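Local coordinates for protein methylocystis parvus OBBP MbnE (Methylocystis parvus OBBP, PDB 5ICQ) that probably binds the copper-chelating peptide methanobactin in the periplasm, as the solute-binding component of its transport machinery, at residues P44-D49 / T109-I114; I114-D119 / H130-A135; T125-H130 / V181-T186; F150-L155 / L195-M200; Y167-S172 / V188-L193. All coordinates share one frame; numbering follows the deposited sequence.

Five contacts build one compact region of the chain, their centres 20 to 29 Å from its middle. Contacts 1, 2 and 3 follow one antiparallel sheet: contact 1 lays a loop on strand 109-120, contact 2 pairs that strand with 126-131, and contact 3 pairs 126-131 with 180-184. Contact 1 hands Ile114 to contact 2, and contact 2 hands His130 to contact 3. Contact 4 packs the end of helix 193-198 against helix 145-158, about 12 Å from contact 3, centre to centre; Tyr183 of the sheet touches both Leu197 and Phe152. Contact 5, about 10 Å from contact 3, touches contact 4 through Tyr167.

Contact 1 (P44-D49 / T109-I114); sequences PQLPKD and TLYPLI
Leu46 N points its hydrogen at Tyr111 OH, a bond of 2.9 Å and nearly straight at 166°. The same phenol oxygen is also hydrogen-bonded to Glu106 OE2, so it is gripped from the loop and from just ahead of its own strand. The other oxygen of Glu106 binds Thr109 OG1 and Gln45 N, which ties the two segments together a second time.

The apolar part is built on the Tyr111 ring. Leu46 runs across it at about a right angle and sets CD1 over one face, 4.0 Å from the ring centroid and 21° off the normal, a CH-pi contact. Pro44 comes in obliquely, its CB 3.9 Å from Tyr111 CE1, and the same CB meets Thr109 CG2 at 3.7 Å.

Phe50 adds an edge-to-face partner for Tyr111. The loop thus meets the start of strand 109-120 at Thr109 and Tyr111; that strand pairs with strands 38-39 and 100-103, while Leu110 points away from the loop and packs on helix 193-198.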
# COMPACT_ATOMS: atom_id res chain seq x y z
N PRO A 44 -9.71 -17.10 -10.72
CA PRO A 44 -10.30 -15.78 -11.00
C PRO A 44 -11.80 -15.84 -10.78
O PRO A 44 -12.45 -16.83 -11.10
CB PRO A 44 -9.96 -15.55 -12.48
CG PRO A 44 -8.88 -16.54 -12.81
CD PRO A 44 -9.13 -17.72 -11.92
N GLN A 45 -12.36 -14.78 -10.19
CA GLN A 45 -13.77 -14.83 -9.85
C GLN A 45 -14.69 -14.48 -11.02
O GLN A 45 -15.86 -14.86 -11.00
CB GLN A 45 -14.05 -13.93 -8.65
CG GLN A 45 -13.36 -14.40 -7.36
CD GLN A 45 -13.62 -15.88 -7.01
OE1 GLN A 45 -12.93 -16.78 -7.50
NE2 GLN A 45 -14.59 -16.13 -6.14
N LEU A 46 -14.16 -13.77 -12.08
CA LEU A 46 -15.03 -13.48 -13.22
C LEU A 46 -14.99 -14.63 -14.23
O LEU A 46 -13.92 -15.19 -14.50
CB LEU A 46 -14.60 -12.19 -13.92
CG LEU A 46 -14.53 -10.93 -13.07
CD1 LEU A 46 -14.02 -9.72 -13.87
CD2 LEU A 46 -15.87 -10.63 -12.43
N PRO A 47 -16.14 -14.96 -14.83
CA PRO A 47 -16.15 -15.98 -15.89
C PRO A 47 -15.38 -15.51 -17.11
O PRO A 47 -15.17 -14.32 -17.33
CB PRO A 47 -17.64 -16.14 -16.20
CG PRO A 47 -18.28 -14.87 -15.75
CD PRO A 47 -17.47 -14.39 -14.57
N LYS A 48 -14.97 -16.49 -17.92
CA LYS A 48 -14.16 -16.19 -19.10
C LYS A 48 -14.82 -15.15 -19.99
O LYS A 48 -14.13 -14.31 -20.59
CB LYS A 48 -13.91 -17.48 -19.89
CG LYS A 48 -12.99 -17.29 -21.10
CD LYS A 48 -12.74 -18.59 -21.85
CE LYS A 48 -14.01 -19.15 -22.45
NZ LYS A 48 -13.74 -20.22 -23.45
N ASP A 49 -16.15 -15.14 -20.06
CA ASP A 49 -16.89 -14.28 -20.97
C ASP A 49 -17.51 -13.07 -20.26
O ASP A 49 -18.51 -12.53 -20.74
CB ASP A 49 -17.98 -15.09 -21.67
CG ASP A 49 -19.05 -15.59 -20.71
OD1 ASP A 49 -18.78 -15.67 -19.49
OD2 ASP A 49 -20.17 -15.89 -21.17
N THR A 109 -6.14 -10.33 -8.77
CA THR A 109 -6.50 -11.10 -9.96
C THR A 109 -6.36 -10.22 -11.19
O THR A 109 -6.72 -9.04 -11.16
CB THR A 109 -7.94 -11.65 -9.89
OG1 THR A 109 -8.11 -12.46 -8.73
CG2 THR A 109 -8.26 -12.51 -11.13
N LEU A 110 -5.81 -10.80 -12.26
CA LEU A 110 -5.52 -10.09 -13.50
C LEU A 110 -6.36 -10.65 -14.64
O LEU A 110 -6.61 -11.86 -14.69
CB LEU A 110 -4.04 -10.21 -13.86
CG LEU A 110 -3.09 -9.79 -12.75
CD1 LEU A 110 -1.66 -10.05 -13.18
CD2 LEU A 110 -3.30 -8.31 -12.42
N TYR A 111 -6.74 -9.79 -15.58
CA TYR A 111 -7.58 -10.15 -16.71
C TYR A 111 -6.96 -9.59 -17.99
O TYR A 111 -6.08 -8.74 -17.93
CB TYR A 111 -9.01 -9.63 -16.51
CG TYR A 111 -9.70 -10.38 -15.38
CD1 TYR A 111 -10.24 -11.64 -15.60
CD2 TYR A 111 -9.77 -9.84 -14.09
CE1 TYR A 111 -10.86 -12.35 -14.56
CE2 TYR A 111 -10.40 -10.53 -13.05
CZ TYR A 111 -10.93 -11.79 -13.29
OH TYR A 111 -11.54 -12.51 -12.26
N PRO A 112 -7.35 -10.11 -19.16
CA PRO A 112 -6.63 -9.75 -20.40
C PRO A 112 -6.63 -8.25 -20.69
O PRO A 112 -7.62 -7.54 -20.47
CB PRO A 112 -7.38 -10.52 -21.49
CG PRO A 112 -7.92 -11.77 -20.75
CD PRO A 112 -8.30 -11.22 -19.38
N LEU A 113 -5.49 -7.79 -21.19
CA LEU A 113 -5.36 -6.44 -21.73
C LEU A 113 -4.55 -6.56 -23.01
O LEU A 113 -5.04 -7.13 -23.99
CB LEU A 113 -4.73 -5.49 -20.70
CG LEU A 113 -4.79 -3.98 -21.03
CD1 LEU A 113 -6.18 -3.55 -21.58
CD2 LEU A 113 -4.42 -3.12 -19.83
N ILE A 114 -3.29 -6.10 -23.02
CA ILE A 114 -2.47 -6.28 -24.22
C ILE A 114 -2.28 -7.76 -24.52
O ILE A 114 -2.28 -8.18 -25.69
CB ILE A 114 -1.12 -5.55 -24.07
CG1 ILE A 114 -1.33 -4.04 -24.16
CG2 ILE A 114 -0.13 -6.00 -25.15
CD1 ILE A 114 -0.11 -3.22 -23.74

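Contact 2 (I114-D119 / H130-A135); sequences IAQSID and HLDPRA
His130 O is shared by two successive amides of the facing strand, the mark of a classic beta bulge: Gln116 N reaches it at 2.8 Å, and Ser117 N makes a weak bond at 3.5 Å. The pairing therefore slips by one residue between Ala115, which faces Leu131, and Ser117, which faces His130. Regular bonds flank the slip, with Asp132 N to Ile114 O at 2.7 Å and His130 N to Ser117 O at 3.0 Å.

From the bulge itself, Gln116 crosses Asp132 at about a right angle, its amide plane turned 80° from the carboxylate, and rests OE1 on Pro133 CD (3.6 Å). With CG swung anti to the backbone N (chi1 -165°), Asp132 brings OD1 within 2.9 Å of Arg134 N, closing an Asx turn. Arg134 then grips the carboxylate side-on, NE on OD1 and NH2 on OD2 (2.7 Å). A leucine in place of Asp132 would probably leave the Arg134 guanidinium without its counter-charge and the turn without its side-chain acceptor. Ile114 CG2 packs loosely near Leu131 CD2 and Ala135 CB, each at 4.4 Å. The whole is a bulged antiparallel beta hairpin leading into a type I turn, Asp132 to Ala135.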
# COMPACT_ATOMS: atom_id res chain seq x y z
N ILE A 114 -3.29 -6.10 -23.02
CA ILE A 114 -2.47 -6.28 -24.22
C ILE A 114 -2.28 -7.76 -24.52
O ILE A 114 -2.28 -8.18 -25.69
CB ILE A 114 -1.12 -5.55 -24.07
CG1 ILE A 114 -1.33 -4.04 -24.16
CG2 ILE A 114 -0.13 -6.00 -25.15
CD1 ILE A 114 -0.11 -3.22 -23.74
N ALA A 115 -2.14 -8.59 -23.49
CA ALA A 115 -2.18 -10.04 -23.68
C ALA A 115 -3.64 -10.50 -23.67
O ALA A 115 -4.35 -10.27 -22.69
CB ALA A 115 -1.40 -10.77 -22.59
N GLN A 116 -4.07 -11.15 -24.75
CA GLN A 116 -5.44 -11.64 -24.80
C GLN A 116 -5.63 -12.95 -24.04
O GLN A 116 -6.76 -13.27 -23.66
CB GLN A 116 -5.92 -11.79 -26.25
CG GLN A 116 -5.38 -12.97 -27.01
CD GLN A 116 -5.98 -13.07 -28.41
OE1 GLN A 116 -6.40 -12.06 -28.99
NE2 GLN A 116 -6.03 -14.28 -28.95
N SER A 117 -4.56 -13.70 -23.79
CA SER A 117 -4.66 -14.92 -22.99
C SER A 117 -3.26 -15.29 -22.51
O SER A 117 -2.26 -14.70 -22.93
CB SER A 117 -5.29 -16.07 -23.79
OG SER A 117 -4.40 -16.55 -24.79
N ILE A 118 -3.22 -16.27 -21.59
CA ILE A 118 -1.97 -16.71 -21.00
C ILE A 118 -1.91 -18.23 -20.99
O ILE A 118 -2.94 -18.92 -20.96
CB ILE A 118 -1.75 -16.15 -19.57
CG1 ILE A 118 -2.87 -16.62 -18.63
CG2 ILE A 118 -1.67 -14.63 -19.58
CD1 ILE A 118 -2.51 -16.46 -17.18
N ASP A 119 -0.69 -18.75 -21.05
CA ASP A 119 -0.40 -20.17 -20.87
C ASP A 119 0.47 -20.29 -19.63
O ASP A 119 1.60 -19.80 -19.62
CB ASP A 119 0.33 -20.77 -22.06
CG ASP A 119 -0.57 -20.96 -23.26
OD1 ASP A 119 -0.03 -21.10 -24.38
OD2 ASP A 119 -1.81 -20.97 -23.08
N HIS A 130 0.03 -14.52 -24.84
CA HIS A 130 -0.43 -14.39 -26.22
C HIS A 130 -0.94 -12.97 -26.41
O HIS A 130 -1.96 -12.60 -25.84
CB HIS A 130 -1.53 -15.40 -26.53
CG HIS A 130 -1.06 -16.82 -26.61
ND1 HIS A 130 -0.61 -17.51 -25.52
CD2 HIS A 130 -1.01 -17.68 -27.66
CE1 HIS A 130 -0.28 -18.74 -25.88
NE2 HIS A 130 -0.52 -18.87 -27.17
N LEU A 131 -0.24 -12.19 -27.24
CA LEU A 131 -0.58 -10.78 -27.41
C LEU A 131 -1.79 -10.60 -28.31
O LEU A 131 -1.97 -11.33 -29.29
CB LEU A 131 0.61 -10.01 -27.98
CG LEU A 131 1.94 -10.21 -27.25
CD1 LEU A 131 3.03 -9.37 -27.89
CD2 LEU A 131 1.77 -9.87 -25.79
N ASP A 132 -2.60 -9.60 -28.00
CA ASP A 132 -3.79 -9.28 -28.80
C ASP A 132 -3.35 -8.60 -30.09
O ASP A 132 -2.73 -7.53 -30.03
CB ASP A 132 -4.73 -8.37 -28.03
CG ASP A 132 -6.13 -8.29 -28.65
OD1 ASP A 132 -6.24 -8.26 -29.89
OD2 ASP A 132 -7.11 -8.28 -27.88
N PRO A 133 -3.65 -9.17 -31.27
CA PRO A 133 -3.21 -8.54 -32.52
C PRO A 133 -3.87 -7.19 -32.79
O PRO A 133 -3.41 -6.45 -33.67
CB PRO A 133 -3.59 -9.57 -33.59
CG PRO A 133 -4.72 -10.35 -32.98
CD PRO A 133 -4.43 -10.40 -31.50
N ARG A 134 -4.92 -6.84 -32.05
CA ARG A 134 -5.53 -5.51 -32.17
C ARG A 134 -4.71 -4.42 -31.49
O ARG A 134 -4.93 -3.24 -31.76
CB ARG A 134 -6.94 -5.52 -31.56
CG ARG A 134 -7.92 -6.50 -32.18
CD ARG A 134 -9.20 -6.61 -31.33
NE ARG A 134 -9.03 -7.50 -30.18
CZ ARG A 134 -10.00 -7.82 -29.32
NH1 ARG A 134 -11.23 -7.33 -29.47
NH2 ARG A 134 -9.74 -8.65 -28.31
N ALA A 135 -3.78 -4.78 -30.61
CA ALA A 135 -3.14 -3.78 -29.76
C ALA A 135 -2.16 -2.91 -30.55
O ALA A 135 -1.36 -3.42 -31.33
CB ALA A 135 -2.39 -4.47 -28.61

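Contact 3 (T125-H130 / V181-T186)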
# COMPACT_ATOMS: atom_id res chain seq x y z
N THR A 125 6.14 -22.59 -13.20
CA THR A 125 7.51 -22.68 -13.69
C THR A 125 7.69 -22.00 -15.04
O THR A 125 8.84 -21.77 -15.45
CB THR A 125 7.94 -24.16 -13.80
OG1 THR A 125 7.03 -24.85 -14.68
CG2 THR A 125 7.91 -24.84 -12.44
N ARG A 126 6.59 -21.68 -15.74
CA ARG A 126 6.55 -21.07 -17.07
C ARG A 126 5.32 -20.20 -17.19
O ARG A 126 4.25 -20.57 -16.70
CB ARG A 126 6.38 -22.08 -18.19
CG ARG A 126 7.55 -22.30 -19.06
CD ARG A 126 8.58 -22.95 -18.23
NE ARG A 126 9.79 -23.36 -18.89
CZ ARG A 126 11.02 -23.19 -18.37
NH1 ARG A 126 11.14 -22.48 -17.24
NH2 ARG A 126 12.05 -23.64 -19.05
N VAL A 127 5.44 -19.15 -18.00
CA VAL A 127 4.26 -18.42 -18.45
C VAL A 127 4.52 -17.86 -19.84
O VAL A 127 5.58 -17.26 -20.09
CB VAL A 127 3.87 -17.32 -17.45
CG1 VAL A 127 5.03 -16.34 -17.20
CG2 VAL A 127 2.62 -16.59 -17.93
N THR A 128 3.58 -18.07 -20.75
CA THR A 128 3.60 -17.46 -22.08
C THR A 128 2.40 -16.55 -22.23
O THR A 128 1.27 -16.94 -21.92
CB THR A 128 3.60 -18.52 -23.19
OG1 THR A 128 4.79 -19.31 -23.10
CG2 THR A 128 3.54 -17.85 -24.56
N PHE A 129 2.64 -15.33 -22.70
CA PHE A 129 1.59 -14.37 -22.99
C PHE A 129 1.30 -14.37 -24.48
O PHE A 129 2.22 -14.25 -25.29
CB PHE A 129 2.00 -12.97 -22.53
CG PHE A 129 2.20 -12.87 -21.05
CD1 PHE A 129 1.13 -12.60 -20.21
CD2 PHE A 129 3.46 -13.03 -20.50
CE1 PHE A 129 1.31 -12.49 -18.83
CE2 PHE A 129 3.65 -12.93 -19.12
CZ PHE A 129 2.58 -12.66 -18.28
N HIS A 130 0.03 -14.52 -24.84
CA HIS A 130 -0.43 -14.39 -26.22
C HIS A 130 -0.94 -12.97 -26.41
O HIS A 130 -1.96 -12.60 -25.84
CB HIS A 130 -1.53 -15.40 -26.53
CG HIS A 130 -1.06 -16.82 -26.61
ND1 HIS A 130 -0.61 -17.51 -25.52
CD2 HIS A 130 -1.01 -17.68 -27.66
CE1 HIS A 130 -0.28 -18.74 -25.88
NE2 HIS A 130 -0.52 -18.87 -27.17
N VAL A 181 5.13 -14.12 -26.01
CA VAL A 181 6.29 -13.90 -25.15
C VAL A 181 6.33 -15.04 -24.13
O VAL A 181 5.39 -15.19 -23.34
CB VAL A 181 6.24 -12.54 -24.43
CG1 VAL A 181 7.48 -12.36 -23.56
CG2 VAL A 181 6.09 -11.41 -25.44
N ALA A 182 7.41 -15.81 -24.15
CA ALA A 182 7.59 -16.97 -23.28
C ALA A 182 8.62 -16.65 -22.21
O ALA A 182 9.77 -16.31 -22.53
CB ALA A 182 8.02 -18.20 -24.09
N TYR A 183 8.22 -16.77 -20.94
CA TYR A 183 9.13 -16.59 -19.81
C TYR A 183 9.41 -17.95 -19.17
O TYR A 183 8.47 -18.65 -18.75
CB TYR A 183 8.55 -15.63 -18.77
CG TYR A 183 8.46 -14.19 -19.20
CD1 TYR A 183 9.60 -13.39 -19.24
CD2 TYR A 183 7.23 -13.60 -19.50
CE1 TYR A 183 9.52 -12.06 -19.61
CE2 TYR A 183 7.15 -12.26 -19.87
CZ TYR A 183 8.29 -11.50 -19.92
OH TYR A 183 8.21 -10.17 -20.29
N ASP A 184 10.69 -18.31 -19.09
CA ASP A 184 11.19 -19.49 -18.38
C ASP A 184 11.43 -19.15 -16.91
O ASP A 184 12.33 -18.37 -16.59
CB ASP A 184 12.45 -19.95 -19.10
CG ASP A 184 13.27 -21.00 -18.34
OD1 ASP A 184 13.20 -21.15 -17.12
OD2 ASP A 184 14.00 -21.76 -19.02
N LEU A 185 10.66 -19.78 -16.01
CA LEU A 185 10.84 -19.59 -14.57
C LEU A 185 11.26 -20.89 -13.87
O LEU A 185 10.99 -21.04 -12.68
CB LEU A 185 9.56 -19.04 -13.93
CG LEU A 185 8.80 -17.93 -14.67
CD1 LEU A 185 7.53 -17.54 -13.90
CD2 LEU A 185 9.69 -16.75 -14.89
N THR A 186 11.90 -21.83 -14.56
CA THR A 186 12.29 -23.07 -13.89
C THR A 186 13.28 -22.80 -12.76
O THR A 186 14.25 -22.06 -12.92
CB THR A 186 12.91 -24.09 -14.85
OG1 THR A 186 13.83 -23.46 -15.74
CG2 THR A 186 11.84 -24.91 -15.59
O HOH W 1 7.18 -19.87 -21.16
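Phe129 and Tyr183 meet rim to rim on one face of the sheet, their planes 82° apart and CE2 of Phe129 3.6 Å from CE2 of Tyr183. Val127 fills the angle beside them. Its CG2 lies over a face of the Phe129 ring, while CG1, wedged between the backbone N and the carbonyl carbon (chi1 56°), presses on Tyr183 CB at 3.9 Å and also reaches Leu185 CD1.

On the face of Thr128 and Ala182, the small alanine leaves room for the threonine, whose OG1 sits 3.6 Å from Ala182 CB, and a water bridges that hydroxyl to Tyr183 O, to which it donates. Farther along, Arg126 bends at chi2 and runs side by side with Asp184, its guanidinium plane tilted 56° from the carboxylate. The two are modelled as a salt bridge, but the place of Arg126 NH1 is doubtful and the bond from NH2 to Asp184 OD2 is weak. Asp184 OD1 accepts from Thr186 N at 3.0 Å, an Asx turn at the end of the strand, and also from Thr186 OG1 at 2.8 Å.

Paired backbone bonds, such as Tyr183 N to Val127 O at 2.8 Å, join strands 126-131 and 180-184, which run antiparallel. Strands 109-120 and 172-175 extend the sheet on their far edges, and helices 145-158 and 193-198 pack on the Phe129 and Tyr183 face.

Contact 4 (F150-L155 / L195-M200); sequences FSFDLL and LILAIM
Met200, just past the end of helix 193-198, lies against Ser151, Phe152 and Leu155 on the flank of helix 145-158 in a buried helix-to-helix contact. Its first two torsions are extended, chi1 at 178°, and carry the sulfur straight across; a bend at chi3 (74°) then turns the methyl along the other helix. CG, SD and CE each meet a different residue. CG meets Leu155 CD1 at 3.6 Å, the two side chains crossing at a slant, while SD rests on the backbone of Phe152, 3.6 Å from its N, and CE lies 3.9 Å from Ser151 CB. With only an alanine at Met200, the space between Leu155 CD1, the Phe152 backbone and Ser151 CB would probably be left underfilled.

Leu197, one turn back, leans toward the same helix and meets Phe152 obliquely. That ring also packs against Tyr183 of the sheet and Tyr167 of helix 161-168, while Ser151 OG is bonded to Leu203 N and Asp147 O. The second apolar link between the helices is a single methyl on the ring: Leu197 CD2 lies 4.0 Å from Phe152 CE1.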
# COMPACT_ATOMS: atom_id res chain seq x y z
N PHE A 150 11.82 -5.78 -25.21
CA PHE A 150 12.52 -4.51 -25.02
C PHE A 150 12.21 -3.90 -23.66
O PHE A 150 13.11 -3.42 -22.96
CB PHE A 150 12.12 -3.55 -26.15
CG PHE A 150 12.38 -2.10 -25.85
CD1 PHE A 150 13.64 -1.56 -26.06
CD2 PHE A 150 11.36 -1.26 -25.42
CE1 PHE A 150 13.90 -0.22 -25.81
CE2 PHE A 150 11.61 0.08 -25.16
CZ PHE A 150 12.89 0.61 -25.37
N SER A 151 10.93 -3.93 -23.27
CA SER A 151 10.53 -3.34 -21.99
C SER A 151 11.07 -4.15 -20.83
O SER A 151 11.54 -3.59 -19.83
CB SER A 151 9.01 -3.24 -21.92
OG SER A 151 8.49 -2.42 -22.97
N PHE A 152 10.97 -5.48 -20.93
CA PHE A 152 11.52 -6.35 -19.90
C PHE A 152 13.01 -6.10 -19.70
O PHE A 152 13.47 -5.92 -18.57
CB PHE A 152 11.27 -7.81 -20.28
CG PHE A 152 11.94 -8.81 -19.37
CD1 PHE A 152 11.40 -9.12 -18.14
CD2 PHE A 152 13.11 -9.44 -19.77
CE1 PHE A 152 12.02 -10.04 -17.30
CE2 PHE A 152 13.74 -10.37 -18.93
CZ PHE A 152 13.19 -10.66 -17.70
N ASP A 153 13.78 -6.08 -20.79
CA ASP A 153 15.22 -5.85 -20.68
C ASP A 153 15.54 -4.49 -20.09
O ASP A 153 16.44 -4.36 -19.25
CB ASP A 153 15.88 -5.98 -22.05
CG ASP A 153 15.89 -7.40 -22.56
OD1 ASP A 153 15.92 -8.33 -21.73
OD2 ASP A 153 15.89 -7.58 -23.80
N LEU A 154 14.82 -3.45 -20.53
CA LEU A 154 15.08 -2.10 -20.05
C LEU A 154 14.77 -1.97 -18.56
O LEU A 154 15.54 -1.39 -17.79
CB LEU A 154 14.25 -1.09 -20.84
CG LEU A 154 14.25 0.37 -20.36
CD1 LEU A 154 15.66 0.96 -20.46
CD2 LEU A 154 13.26 1.19 -21.16
N LEU A 155 13.63 -2.51 -18.14
CA LEU A 155 13.21 -2.36 -16.75
C LEU A 155 14.03 -3.25 -15.83
O LEU A 155 14.26 -2.89 -14.67
CB LEU A 155 11.72 -2.67 -16.63
CG LEU A 155 10.87 -1.63 -17.36
CD1 LEU A 155 9.42 -2.11 -17.54
CD2 LEU A 155 10.91 -0.30 -16.61
N LEU A 195 2.55 -12.93 -12.08
CA LEU A 195 1.66 -11.78 -12.00
C LEU A 195 2.45 -10.47 -12.06
O LEU A 195 1.97 -9.49 -12.63
CB LEU A 195 0.81 -11.82 -10.73
CG LEU A 195 -0.34 -12.84 -10.67
CD1 LEU A 195 0.16 -14.23 -10.32
CD2 LEU A 195 -1.40 -12.38 -9.69
N ILE A 196 3.64 -10.45 -11.47
CA ILE A 196 4.52 -9.29 -11.59
C ILE A 196 4.90 -9.06 -13.05
O ILE A 196 4.89 -7.92 -13.54
CB ILE A 196 5.77 -9.48 -10.70
CG1 ILE A 196 5.39 -9.40 -9.22
CG2 ILE A 196 6.83 -8.43 -11.03
CD1 ILE A 196 6.46 -9.92 -8.31
N LEU A 197 5.22 -10.13 -13.78
CA LEU A 197 5.52 -9.99 -15.20
C LEU A 197 4.29 -9.51 -15.98
O LEU A 197 4.41 -8.75 -16.94
CB LEU A 197 6.01 -11.32 -15.78
CG LEU A 197 7.35 -11.82 -15.22
CD1 LEU A 197 7.62 -13.25 -15.67
CD2 LEU A 197 8.47 -10.90 -15.65
N ALA A 198 3.11 -9.96 -15.57
CA ALA A 198 1.88 -9.60 -16.26
C ALA A 198 1.50 -8.13 -16.10
O ALA A 198 0.75 -7.61 -16.93
CB ALA A 198 0.74 -10.49 -15.75
N ILE A 199 1.98 -7.45 -15.06
CA ILE A 199 1.63 -6.05 -14.89
C ILE A 199 2.77 -5.12 -15.31
O ILE A 199 2.67 -3.91 -15.11
CB ILE A 199 1.17 -5.75 -13.45
CG1 ILE A 199 2.26 -6.12 -12.44
CG2 ILE A 199 -0.12 -6.50 -13.15
CD1 ILE A 199 1.87 -5.75 -10.97
N MET A 200 3.84 -5.65 -15.89
CA MET A 200 4.90 -4.80 -16.43
C MET A 200 4.32 -3.89 -17.51
O MET A 200 3.53 -4.34 -18.34
CB MET A 200 6.01 -5.67 -17.04
CG MET A 200 7.14 -4.88 -17.68
SD MET A 200 8.13 -5.89 -18.81
CE MET A 200 6.98 -6.03 -20.18

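Contact 5 (Y167-S172 / V188-L193); sequences YGLVKS and VGDREL
Asp190, which meets Leu169 CD1 through OD2 at 3.8 Å, uses its other oxygen to hold the chain entering helix 193-198: OD1 accepts from Glu192 N at 3.0 Å, nearly in line with its C-O bond, and weakly from Leu193 N at 3.3 Å. These capping bonds sit in a type I turn from Asp190 to Leu193, and Asp190 OD2 has a weak partner in Asn507 ND2.

Between the two segments the contact is apolar. Leu169 crosses Val188 at about a right angle, and Val188 CG2 nestles against Leu169 CB at 3.7 Å. Leu193 CD2 packs loosely nearby, 4.1 Å from Leu169 CB and 4.2 Å from Val170 CG2. Lys171 NZ hydrogen-bonds Thr186 O.

The 167-172 segment thus leads from the end of helix 161-168 to strand 172-175 and rests on the loop that runs from strand 180-184 to helix 193-198. Val170 turns inward to Tyr183 of the sheet, Phe152 of helix 145-158 and Leu197 of helix 193-198.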
# COMPACT_ATOMS: atom_id res chain seq x y z
N TYR A 167 12.58 -9.32 -12.04
CA TYR A 167 12.85 -9.66 -13.43
C TYR A 167 14.16 -10.42 -13.55
O TYR A 167 14.31 -11.26 -14.44
CB TYR A 167 12.87 -8.42 -14.33
CG TYR A 167 11.58 -7.61 -14.39
CD1 TYR A 167 10.44 -7.99 -13.69
CD2 TYR A 167 11.51 -6.46 -15.17
CE1 TYR A 167 9.26 -7.23 -13.75
CE2 TYR A 167 10.35 -5.69 -15.23
CZ TYR A 167 9.23 -6.08 -14.52
OH TYR A 167 8.10 -5.29 -14.60
N GLY A 168 15.11 -10.15 -12.65
CA GLY A 168 16.37 -10.87 -12.64
C GLY A 168 16.24 -12.35 -12.31
O GLY A 168 17.17 -13.11 -12.57
N LEU A 169 15.10 -12.77 -11.74
CA LEU A 169 14.90 -14.18 -11.44
C LEU A 169 14.53 -14.99 -12.67
O LEU A 169 14.67 -16.22 -12.65
CB LEU A 169 13.81 -14.35 -10.38
CG LEU A 169 14.04 -13.76 -8.99
CD1 LEU A 169 12.76 -13.83 -8.18
CD2 LEU A 169 15.15 -14.52 -8.28
N VAL A 170 14.05 -14.33 -13.73
CA VAL A 170 13.61 -15.05 -14.92
C VAL A 170 14.80 -15.76 -15.56
O VAL A 170 15.87 -15.17 -15.74
CB VAL A 170 12.95 -14.08 -15.91
CG1 VAL A 170 12.62 -14.78 -17.22
CG2 VAL A 170 11.69 -13.48 -15.29
N LYS A 171 14.60 -17.02 -15.95
CA LYS A 171 15.69 -17.77 -16.57
C LYS A 171 15.88 -17.38 -18.04
O LYS A 171 17.01 -17.21 -18.49
CB LYS A 171 15.46 -19.27 -16.44
CG LYS A 171 15.54 -19.79 -15.01
CD LYS A 171 16.88 -19.42 -14.39
CE LYS A 171 17.16 -20.21 -13.11
NZ LYS A 171 16.25 -19.81 -12.00
N SER A 172 14.79 -17.25 -18.79
CA SER A 172 14.90 -16.73 -20.15
C SER A 172 13.59 -16.06 -20.53
O SER A 172 12.52 -16.41 -20.03
CB SER A 172 15.25 -17.82 -21.17
OG SER A 172 14.13 -18.65 -21.46
N VAL A 188 12.84 -21.22 -9.89
CA VAL A 188 12.72 -20.01 -9.08
C VAL A 188 11.82 -20.23 -7.87
O VAL A 188 12.14 -19.78 -6.77
CB VAL A 188 12.26 -18.81 -9.94
CG1 VAL A 188 10.86 -19.00 -10.47
CG2 VAL A 188 12.34 -17.51 -9.13
N GLY A 189 10.69 -20.91 -8.04
CA GLY A 189 9.78 -21.16 -6.94
C GLY A 189 9.07 -19.93 -6.40
O GLY A 189 8.71 -19.90 -5.22
N ASP A 190 8.84 -18.91 -7.24
CA ASP A 190 8.22 -17.65 -6.82
C ASP A 190 6.84 -17.58 -7.47
O ASP A 190 6.73 -17.25 -8.66
CB ASP A 190 9.10 -16.46 -7.20
CG ASP A 190 8.57 -15.12 -6.66
OD1 ASP A 190 7.35 -14.96 -6.46
OD2 ASP A 190 9.40 -14.21 -6.45
N ARG A 191 5.80 -17.87 -6.70
CA ARG A 191 4.47 -17.95 -7.29
C ARG A 191 3.90 -16.58 -7.66
O ARG A 191 2.92 -16.51 -8.42
CB ARG A 191 3.53 -18.69 -6.34
CG ARG A 191 3.97 -20.15 -6.14
CD ARG A 191 2.96 -20.97 -5.37
NE ARG A 191 1.63 -20.94 -5.97
CZ ARG A 191 1.28 -21.63 -7.05
NH1 ARG A 191 2.15 -22.41 -7.68
NH2 ARG A 191 0.04 -21.54 -7.51
N GLU A 192 4.48 -15.50 -7.15
CA GLU A 192 4.05 -14.15 -7.49
C GLU A 192 4.65 -13.66 -8.80
O GLU A 192 4.07 -12.78 -9.46
CB GLU A 192 4.43 -13.21 -6.34
CG GLU A 192 3.72 -11.89 -6.30
CD GLU A 192 4.26 -11.01 -5.19
OE1 GLU A 192 4.71 -11.55 -4.15
OE2 GLU A 192 4.24 -9.77 -5.35
N LEU A 193 5.78 -14.24 -9.23
CA LEU A 193 6.51 -13.71 -10.37
C LEU A 193 5.69 -13.64 -11.67
O LEU A 193 5.81 -12.63 -12.38
CB LEU A 193 7.80 -14.51 -10.58
CG LEU A 193 8.75 -14.03 -11.68
CD1 LEU A 193 9.09 -12.58 -11.46
CD2 LEU A 193 10.01 -14.89 -11.69